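Local coordinates for protein sorting nexin-3 (Saccharomyces cerevisiae S288C, PDB 1OCU) that binds phosphatidylinositol 3-phosphate and helps retrieve late Golgi membrane proteins from the prevacuolar compartment, at residues E39-K44 / D59-C64. Residues are numbered along the deposited sequence; the frame is centred on the assembly and turned at random.
Sequences EVHNPK and DYEIIC
His-41 and Glu-61 face each other as an antiparallel hydrogen-bonded pair. His-41 N gives its hydrogen to Glu-61 O at 3.0 Å, and Glu-61 N returns one to His-41 O at 2.9 Å. Their side chains run alongside each other on the same sheet face and add a third link: His-41 NE2 donates to Glu-61 OE2 (3.2 Å), which lies in the imidazole plane but is met from above the carboxylate plane. With chi1 at 73°, the ring sits between backbone N and carbonyl carbon, and its NE2 edge swings over to the neighbouring strand. A leucine at His-41 would probably leave Glu-61 OE2 without this donor and the carboxylate freer to turn. Glu-39 with Ile-63 and Lys-44 with Asp-59 form further two-bond pairs, each satisfying both backbone N and both O. This ladder joins strands 36-46 and 57-66, the first hairpin of the three-stranded PX-domain sheet. Between His-41 and Lys-44 a beta bulge shifts the register by one residue; Asn-42 there has a left-handed backbone (phi 51°, psi 55°), and its O accepts from Arg-79. Asp-59 OD2 is taken by Arg-79, in a salt bridge, and by His-46. On the side of helix 121-139, Val-40 CG1 touches Tyr-60 CB at 3.7 Å, and Pro-43 CB meets the Tyr-60 ring obliquely, 3.7 Å from Tyr-60 CD2. Val-40 N and O, which take no bond from segment 59-64, are satisfied by helix 121-139, N by Asn-132 and O by Arg-128, while Tyr-60 packs on Arg-127, which binds the phosphoinositide.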
loop_
_atom_site.group_PDB
_atom_site.type_symbol
_atom_site.label_atom_id
_atom_site.label_comp_id
_atom_site.label_asym_id
_atom_site.label_seq_id
_atom_site.Cartn_x
_atom_site.Cartn_y
_atom_site.Cartn_z
ATOM N N GLU A 39 3.682 2.218 7.293
ATOM C CA GLU A 39 2.640 1.525 8.038
ATOM C C GLU A 39 1.265 1.695 7.412
ATOM O O GLU A 39 0.977 2.698 6.762
ATOM C CB GLU A 39 2.592 2.023 9.486
ATOM C CG GLU A 39 1.496 1.346 10.312
ATOM C CD GLU A 39 1.276 1.984 11.679
ATOM O OE1 GLU A 39 0.342 1.544 12.387
ATOM O OE2 GLU A 39 2.031 2.918 12.045
ATOM N N VAL A 40 0.416 0.694 7.606
ATOM C CA VAL A 40 -0.946 0.736 7.094
ATOM C C VAL A 40 -1.850 0.633 8.300
ATOM O O VAL A 40 -1.794 -0.345 9.031
ATOM C CB VAL A 40 -1.231 -0.439 6.163
ATOM C CG1 VAL A 40 -2.681 -0.392 5.702
ATOM C CG2 VAL A 40 -0.288 -0.392 4.979
ATOM N N HIS A 41 -2.682 1.644 8.510
ATOM C CA HIS A 41 -3.580 1.651 9.656
ATOM C C HIS A 41 -4.757 2.589 9.407
ATOM O O HIS A 41 -5.014 2.991 8.274
ATOM C CB HIS A 41 -2.835 2.147 10.892
ATOM C CG HIS A 41 -2.568 3.619 10.869
ATOM N ND1 HIS A 41 -2.351 4.355 12.012
ATOM C CD2 HIS A 41 -2.535 4.503 9.841
ATOM C CE1 HIS A 41 -2.202 5.628 11.690
ATOM N NE2 HIS A 41 -2.310 5.745 10.379
ATOM N N ASN A 42 -5.452 2.935 10.489
ATOM C CA ASN A 42 -6.582 3.852 10.453
ATOM C C ASN A 42 -7.656 3.516 9.409
ATOM O O ASN A 42 -8.013 4.351 8.576
ATOM C CB ASN A 42 -6.051 5.266 10.211
ATOM C CG ASN A 42 -7.084 6.330 10.483
ATOM O OD1 ASN A 42 -6.997 7.439 9.962
ATOM N ND2 ASN A 42 -8.064 6.006 11.316
ATOM N N PRO A 43 -8.197 2.291 9.450
ATOM C CA PRO A 43 -9.227 1.913 8.480
ATOM C C PRO A 43 -10.518 2.706 8.667
ATOM O O PRO A 43 -10.869 3.079 9.780
ATOM C CB PRO A 43 -9.411 0.423 8.743
ATOM C CG PRO A 43 -9.151 0.323 10.216
ATOM C CD PRO A 43 -7.935 1.193 10.395
ATOM N N LYS A 44 -11.211 2.970 7.568
ATOM C CA LYS A 44 -12.466 3.715 7.600
ATOM C C LYS A 44 -13.422 3.182 6.542
ATOM O O LYS A 44 -13.014 2.895 5.420
ATOM C CB LYS A 44 -12.208 5.207 7.363
ATOM C CG LYS A 44 -11.473 5.888 8.504
ATOM C CD LYS A 44 -11.290 7.373 8.247
ATOM C CE LYS A 44 -10.608 8.057 9.427
ATOM N NZ LYS A 44 -10.290 9.479 9.109
ATOM N N ASP A 59 -11.345 1.659 3.220
ATOM C CA ASP A 59 -10.025 1.996 2.714
ATOM C C ASP A 59 -9.106 2.151 3.909
ATOM O O ASP A 59 -9.568 2.277 5.042
ATOM C CB ASP A 59 -10.040 3.247 1.814
ATOM C CG ASP A 59 -10.480 4.501 2.524
ATOM O OD1 ASP A 59 -10.712 5.499 1.815
ATOM O OD2 ASP A 59 -10.587 4.517 3.768
ATOM N N TYR A 60 -7.804 2.115 3.661
ATOM C CA TYR A 60 -6.836 2.207 4.741
ATOM C C TYR A 60 -5.833 3.307 4.469
ATOM O O TYR A 60 -5.584 3.667 3.311
ATOM C CB TYR A 60 -6.098 0.870 4.885
ATOM C CG TYR A 60 -7.019 -0.322 4.967
ATOM C CD1 TYR A 60 -7.754 -0.733 3.858
ATOM C CD2 TYR A 60 -7.209 -0.993 6.172
ATOM C CE1 TYR A 60 -8.669 -1.778 3.945
ATOM C CE2 TYR A 60 -8.120 -2.042 6.278
ATOM C CZ TYR A 60 -8.853 -2.427 5.161
ATOM O OH TYR A 60 -9.789 -3.432 5.271
ATOM N N GLU A 61 -5.257 3.850 5.531
ATOM C CA GLU A 61 -4.268 4.894 5.346
ATOM C C GLU A 61 -2.865 4.321 5.355
ATOM O O GLU A 61 -2.508 3.528 6.234
ATOM C CB GLU A 61 -4.359 5.955 6.440
ATOM C CG GLU A 61 -3.303 7.030 6.274
ATOM C CD GLU A 61 -3.253 7.995 7.428
ATOM O OE1 GLU A 61 -4.245 8.731 7.631
ATOM O OE2 GLU A 61 -2.215 8.013 8.132
ATOM N N ILE A 62 -2.083 4.712 4.355
ATOM C CA ILE A 62 -0.692 4.298 4.263
ATOM C C ILE A 62 0.105 5.557 4.616
ATOM O O ILE A 62 -0.048 6.597 3.968
ATOM C CB ILE A 62 -0.292 3.840 2.825
ATOM C CG1 ILE A 62 -1.130 2.640 2.381
ATOM C CG2 ILE A 62 1.185 3.426 2.790
ATOM C CD1 ILE A 62 -2.588 2.957 2.181
ATOM N N ILE A 63 0.916 5.482 5.667
ATOM C CA ILE A 63 1.739 6.621 6.045
ATOM C C ILE A 63 3.187 6.169 5.898
ATOM O O ILE A 63 3.563 5.081 6.338
ATOM C CB ILE A 63 1.451 7.107 7.484
ATOM C CG1 ILE A 63 2.269 8.369 7.759
ATOM C CG2 ILE A 63 1.783 6.024 8.492
ATOM C CD1 ILE A 63 1.719 9.238 8.855
ATOM N N CYS A 64 3.995 7.005 5.261
ATOM C CA CYS A 64 5.379 6.656 4.995
ATOM C C CYS A 64 6.348 7.821 5.180
ATOM O O CYS A 64 6.060 8.960 4.795
ATOM C CB CYS A 64 5.462 6.120 3.562
ATOM S SG CYS A 64 7.099 5.693 2.935
#